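Local coordinates for macrodomain protein (Streptomyces coelicolor, PDB 5E3B) that probably removes ADP-ribose from thymidine bases of DNA by hydrolysis, as a macrodomain enzyme whose loss increases antibiotic production in the bacterium, at residues Y71-W74 with H75-R78; A130-A133 with A134-A138; G151-W154 with S155-P159. All coordinates share one frame; numbering follows the deposited sequence.

Contact 1 (Y71-W74 with H75-R78); sequences YRAW and HRDR
The last turn of helix 66-76, in the macrodomain, is joined across its outer side by Arg76, which folds back over Ala73, while His75 and Arg72 share a water. Arg76 leaves the helix with CG opposite its backbone N (chi1 178°) and then bends at chi3, laying one face of the guanidinium over Ala73 CA, toward the rim; its NH1 lies 3.4 Å from Ala73 CB. The ring of His75 meets water 1 in its plane at ND1, 2.9 Å away, and the same water donates to Arg72 O at 2.7 Å. That carbonyl also takes Arg76 N at 2.8 Å, so it accepts a bond from the helix and one from solvent. An extended Arg78, its CG between backbone N and carbonyl carbon (chi1 65°), runs back to His75: His75 NE2 lies over the centre of the guanidinium, 3.4 Å above its plane, and Arg78 NH1 bonds His75 O at 2.8 Å. Arg78 N reaches this oxygen from the opposite face of the carbonyl plane, which leaves His75 O gripped by two donors of one residue. On the inner side, Trp74 NE1 bonds Asp82 and Tyr71 OH bonds Asn47 O, both rings packing toward strands 88-94 and 97-105. The guanidinium lying on the imidazole would probably disfavour its protonation, while Asp77 N to Ala73 O closes the helix.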
# COMPACT_ATOMS: atom_id res chain seq x y z
N TYR A 71 7.91 -0.01 9.89
CA TYR A 71 8.09 -1.24 9.18
C TYR A 71 9.26 -2.01 9.71
O TYR A 71 9.22 -3.22 9.86
CB TYR A 71 8.30 -0.94 7.68
CG TYR A 71 8.75 -2.12 6.85
CD1 TYR A 71 7.83 -3.09 6.35
CD2 TYR A 71 10.07 -2.33 6.52
CE1 TYR A 71 8.24 -4.18 5.61
CE2 TYR A 71 10.48 -3.36 5.77
CZ TYR A 71 9.58 -4.33 5.28
OH TYR A 71 10.03 -5.35 4.51
N ARG A 72 10.39 -1.32 9.89
CA ARG A 72 11.63 -2.03 10.36
C ARG A 72 11.37 -2.60 11.75
O ARG A 72 11.82 -3.73 12.00
CB ARG A 72 12.81 -1.06 10.32
CG ARG A 72 13.22 -0.62 8.94
CD ARG A 72 14.60 -0.05 8.96
NE ARG A 72 14.99 0.54 7.67
CZ ARG A 72 15.51 -0.13 6.64
NH1 ARG A 72 15.57 -1.41 6.60
NH2 ARG A 72 15.78 0.59 5.57
N ALA A 73 10.67 -1.86 12.60
CA ALA A 73 10.38 -2.34 13.97
C ALA A 73 9.45 -3.53 13.92
O ALA A 73 9.65 -4.56 14.59
CB ALA A 73 9.80 -1.26 14.78
N TRP A 74 8.41 -3.46 13.08
CA TRP A 74 7.47 -4.55 12.85
C TRP A 74 8.17 -5.81 12.42
O TRP A 74 8.00 -6.86 13.02
CB TRP A 74 6.38 -4.04 11.93
CG TRP A 74 5.16 -4.89 11.67
CD1 TRP A 74 4.49 -5.67 12.57
CD2 TRP A 74 4.42 -4.92 10.45
NE1 TRP A 74 3.34 -6.22 11.95
CE2 TRP A 74 3.30 -5.81 10.65
CE3 TRP A 74 4.61 -4.33 9.19
CZ2 TRP A 74 2.38 -6.04 9.65
CZ3 TRP A 74 3.69 -4.60 8.15
CH2 TRP A 74 2.58 -5.46 8.43
N HIS A 75 9.00 -5.73 11.41
CA HIS A 75 9.78 -6.86 10.96
C HIS A 75 10.77 -7.36 12.11
O HIS A 75 10.83 -8.57 12.34
CB HIS A 75 10.58 -6.46 9.76
CG HIS A 75 11.53 -7.50 9.33
ND1 HIS A 75 12.86 -7.42 9.74
CD2 HIS A 75 11.40 -8.66 8.67
CE1 HIS A 75 13.50 -8.47 9.28
NE2 HIS A 75 12.66 -9.25 8.66
N ARG A 76 11.45 -6.43 12.77
CA ARG A 76 12.45 -6.84 13.77
C ARG A 76 11.78 -7.66 14.87
O ARG A 76 12.32 -8.68 15.33
CB ARG A 76 13.12 -5.62 14.31
CG ARG A 76 14.15 -5.85 15.39
CD ARG A 76 14.83 -4.48 15.51
NE ARG A 76 13.98 -3.37 16.05
CZ ARG A 76 13.65 -2.15 15.49
NH1 ARG A 76 12.91 -1.38 16.26
NH2 ARG A 76 13.95 -1.68 14.22
N ASP A 77 10.57 -7.32 15.19
CA ASP A 77 9.83 -7.91 16.32
C ASP A 77 8.84 -8.98 15.89
O ASP A 77 7.91 -9.32 16.63
CB ASP A 77 9.12 -6.78 17.05
CG ASP A 77 10.09 -5.73 17.69
OD1 ASP A 77 11.31 -6.02 17.88
OD2 ASP A 77 9.65 -4.59 17.99
N ARG A 78 9.00 -9.50 14.69
CA ARG A 78 8.08 -10.46 14.11
C ARG A 78 7.86 -11.71 15.00
O ARG A 78 6.80 -12.27 14.89
CB ARG A 78 8.59 -10.87 12.70
CG ARG A 78 9.93 -11.62 12.68
CD ARG A 78 10.44 -11.67 11.23
NE ARG A 78 11.78 -12.17 11.00
CZ ARG A 78 12.92 -11.54 11.28
NH1 ARG A 78 12.98 -10.36 11.92
NH2 ARG A 78 14.10 -12.12 10.98
O HOH W 1 13.89 -4.87 10.63

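Contact 2 (A130-A133 with A134-A138); sequences ADRA and AELEA
Arg132 and Glu135 form a salt bridge one turn apart on helix 119-136, with NH1 of Arg132 2.9 Å from OE2 of Glu135. The two flat groups stand almost perpendicular, their planes 86° apart, and the nitrogen meets the oxygen from above the carboxylate plane. Glu135 holds CG between its backbone N and carbonyl carbon (chi1 69°), which turns the chain back along the helix toward the arginine. Ala133 O is the polar atom that closes the helix: Ala138 N bonds it at 2.9 Å, nearly straight at 173°. With Glu137 at positive phi and its N bonded to Ala134 O at 3.1 Å, this is a Schellman motif. Packing follows the polar frame. CD1 of Leu136 lies over the centre of one face of the Arg132 guanidinium, 4.0 Å above its plane, while the guanidinium edge meets Glu135. Ala133 CB meets Ala138 CB at 4.2 Å. Beyond the contact, Arg132 and Leu136 both rest on Met41 of strand 40-47, Asp131 is bridged to Arg168, and the turn hands the chain directly to strand 139-143, next to 40-47 in the sheet.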
# COMPACT_ATOMS: atom_id res chain seq x y z
N ALA A 130 -9.00 -2.10 2.65
CA ALA A 130 -10.38 -1.74 2.44
C ALA A 130 -11.13 -1.66 3.75
O ALA A 130 -11.87 -0.72 3.93
CB ALA A 130 -11.05 -2.66 1.50
N ASP A 131 -10.96 -2.64 4.64
CA ASP A 131 -11.66 -2.57 5.97
C ASP A 131 -11.33 -1.26 6.65
O ASP A 131 -12.17 -0.56 7.25
CB ASP A 131 -11.32 -3.75 6.83
CG ASP A 131 -11.73 -5.12 6.19
OD1 ASP A 131 -12.70 -5.17 5.40
OD2 ASP A 131 -11.02 -6.13 6.41
N ARG A 132 -10.03 -0.93 6.71
CA ARG A 132 -9.59 0.30 7.45
C ARG A 132 -9.99 1.57 6.77
O ARG A 132 -10.45 2.55 7.39
CB ARG A 132 -8.09 0.16 7.68
CG ARG A 132 -7.38 1.19 8.55
CD ARG A 132 -7.81 1.05 10.00
NE ARG A 132 -7.07 2.05 10.80
CZ ARG A 132 -7.64 2.92 11.64
NH1 ARG A 132 -8.92 2.99 11.86
NH2 ARG A 132 -6.82 3.77 12.29
N ALA A 133 -9.92 1.61 5.42
CA ALA A 133 -10.35 2.77 4.67
C ALA A 133 -11.82 2.96 4.79
O ALA A 133 -12.26 4.12 4.96
CB ALA A 133 -9.90 2.65 3.18
N ALA A 134 -12.59 1.90 4.88
CA ALA A 134 -14.05 2.10 5.03
C ALA A 134 -14.36 2.75 6.37
O ALA A 134 -15.08 3.73 6.43
CB ALA A 134 -14.75 0.82 4.87
N GLU A 135 -13.73 2.25 7.45
CA GLU A 135 -14.01 2.91 8.73
C GLU A 135 -13.51 4.29 8.87
O GLU A 135 -14.16 5.09 9.54
CB GLU A 135 -13.65 2.07 9.90
CG GLU A 135 -12.24 1.87 10.11
CD GLU A 135 -11.96 0.94 11.29
OE1 GLU A 135 -12.88 0.43 11.96
OE2 GLU A 135 -10.78 0.77 11.54
N LEU A 136 -12.39 4.64 8.22
CA LEU A 136 -11.86 5.99 8.20
C LEU A 136 -12.55 6.94 7.19
O LEU A 136 -12.20 8.10 7.14
CB LEU A 136 -10.38 5.97 7.85
CG LEU A 136 -9.46 5.46 8.98
CD1 LEU A 136 -8.06 5.32 8.40
CD2 LEU A 136 -9.33 6.43 10.15
N GLU A 137 -13.42 6.39 6.37
CA GLU A 137 -14.02 7.09 5.22
C GLU A 137 -12.90 7.67 4.35
O GLU A 137 -12.93 8.81 3.89
CB GLU A 137 -14.99 8.18 5.72
CG GLU A 137 -16.20 7.53 6.37
CD GLU A 137 -17.32 8.52 6.70
OE1 GLU A 137 -17.20 9.74 6.39
OE2 GLU A 137 -18.32 8.06 7.29
N ALA A 138 -11.90 6.86 4.07
CA ALA A 138 -10.75 7.33 3.35
C ALA A 138 -10.82 7.00 1.86
O ALA A 138 -11.33 5.97 1.48
CB ALA A 138 -9.49 6.73 3.95

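Contact 3 (G151-W154 with S155-P159); sequences GGTW and SRVEP
Ser155 OG sits between two backbone carbonyls, 2.9 Å from Gly151 O and 3.1 Å from Gly152 O, where the loop after strand 139-143 of the macrodomain turns into helix 154-166. The hydroxyl has a single proton for these two acceptors. With chi1 at 75° it lies between the backbone N and carbonyl carbon of Ser155, facing back over the loop. Gly151 O also accepts Ser155 N at 3.1 Å, nearly along the C=O axis, so that the amide of Ser155 and, within reach, its hydroxyl lie at this carbonyl. The first turn then closes through Val157 N to Thr153 O, and Glu158 N to Trp154 O follows.

Arg156 runs back past the loop on the outer side, its chain bent at chi2, with CD close to Gly152 O. On the inner side the indole of Trp154 lies forward along the first turn, carried there by a CG opposite the backbone N (chi1 -168°). Glu158 deals with it twice. Its CB rests over one face, 3.9 Å from the centroid of the five-membered ring in a CH-pi contact, while the extended chain carries the carboxylate to the indole nitrogen. One carboxylate oxygen, OE2, bonds the hydroxyl of Tyr26, so the group is held through both oxygens and its rotation is restrained. Val157 crosses the indole at about a right angle, CG1 lying 3.7 Å from Trp154 CZ3. Arg144 and Ile145 also touch the Trp154 side chain, which lies about 7 Å from a bound sodium ion. Trp154 NE1 donates to the anti lone pair of Glu158 OE1 at 3.0 Å, with OE1 27° out of the indole plane.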
# COMPACT_ATOMS: atom_id res chain seq x y z
N GLY A 151 1.14 -7.30 -18.32
CA GLY A 151 2.28 -7.96 -17.66
C GLY A 151 1.91 -8.66 -16.35
O GLY A 151 0.96 -8.23 -15.66
N GLY A 152 2.74 -9.66 -15.99
CA GLY A 152 2.53 -10.59 -14.87
C GLY A 152 2.05 -9.94 -13.59
O GLY A 152 1.04 -10.39 -13.03
N THR A 153 2.70 -8.83 -13.20
CA THR A 153 2.38 -8.15 -11.90
C THR A 153 1.05 -7.39 -11.85
O THR A 153 0.12 -7.80 -11.09
CB THR A 153 3.51 -7.16 -11.50
OG1 THR A 153 4.73 -7.87 -11.44
CG2 THR A 153 3.21 -6.38 -10.11
N TRP A 154 0.94 -6.33 -12.63
CA TRP A 154 -0.19 -5.40 -12.57
C TRP A 154 -1.49 -6.13 -13.00
O TRP A 154 -2.57 -5.72 -12.64
CB TRP A 154 0.05 -4.11 -13.37
CG TRP A 154 -0.90 -3.02 -13.14
CD1 TRP A 154 -1.81 -2.45 -14.04
CD2 TRP A 154 -1.09 -2.34 -11.92
NE1 TRP A 154 -2.59 -1.53 -13.40
CE2 TRP A 154 -2.12 -1.37 -12.13
CE3 TRP A 154 -0.52 -2.47 -10.66
CZ2 TRP A 154 -2.59 -0.59 -11.15
CZ3 TRP A 154 -0.97 -1.59 -9.66
CH2 TRP A 154 -1.99 -0.65 -9.93
N SER A 155 -1.36 -7.15 -13.85
CA SER A 155 -2.52 -7.88 -14.30
C SER A 155 -3.14 -8.70 -13.21
O SER A 155 -4.32 -9.08 -13.31
CB SER A 155 -2.05 -8.82 -15.44
OG SER A 155 -1.33 -9.91 -14.94
N ARG A 156 -2.35 -9.09 -12.23
CA ARG A 156 -2.90 -9.61 -10.94
C ARG A 156 -3.40 -8.53 -9.99
O ARG A 156 -4.51 -8.60 -9.35
CB ARG A 156 -1.80 -10.41 -10.23
CG ARG A 156 -1.83 -11.87 -10.61
CD ARG A 156 -1.24 -12.13 -11.96
NE ARG A 156 -1.33 -13.53 -12.40
CZ ARG A 156 -1.07 -13.92 -13.66
NH1 ARG A 156 -0.74 -13.02 -14.60
NH2 ARG A 156 -1.17 -15.20 -14.00
N VAL A 157 -2.55 -7.53 -9.79
CA VAL A 157 -2.88 -6.53 -8.82
C VAL A 157 -4.12 -5.69 -9.15
O VAL A 157 -4.95 -5.50 -8.26
CB VAL A 157 -1.60 -5.65 -8.47
CG1 VAL A 157 -1.98 -4.49 -7.55
CG2 VAL A 157 -0.51 -6.59 -7.89
N GLU A 158 -4.28 -5.13 -10.37
CA GLU A 158 -5.32 -4.18 -10.61
C GLU A 158 -6.68 -4.92 -10.35
O GLU A 158 -7.56 -4.35 -9.76
CB GLU A 158 -5.28 -3.35 -11.95
CG GLU A 158 -6.43 -2.42 -12.05
CD GLU A 158 -6.45 -1.23 -13.05
OE1 GLU A 158 -5.46 -0.69 -13.41
OE2 GLU A 158 -7.55 -0.69 -13.32
N PRO A 159 -6.86 -6.16 -10.86
CA PRO A 159 -8.14 -6.78 -10.53
C PRO A 159 -8.45 -6.99 -9.08
O PRO A 159 -9.59 -6.88 -8.63
CB PRO A 159 -8.07 -8.14 -11.21
CG PRO A 159 -7.19 -7.92 -12.37
CD PRO A 159 -6.12 -6.96 -11.86

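Overall arrangement
All three contacts are local to a helix end and partly buried: the rings of Tyr71, Trp74 and Trp154 are buried, whereas Arg76, Arg78 and Glu135 are exposed. Contacts 1 and 2 finish helices 66-76 and 119-136, whereas contact 3 starts helix 154-166, so backbone carbonyls are met in the first two by the departing chain and in the third by a serine hydroxyl and amide. Contact 1 relies on arginines laid over neighbouring groups and a bridging water, contact 2 on a salt bridge and a Schellman turn, contact 3 on an indole held by a carboxylate. Contact 1 faces strands 88-94 and 97-105, contact 2 strand 40-47, and contact 3 reaches Tyr26 of strand 25-28.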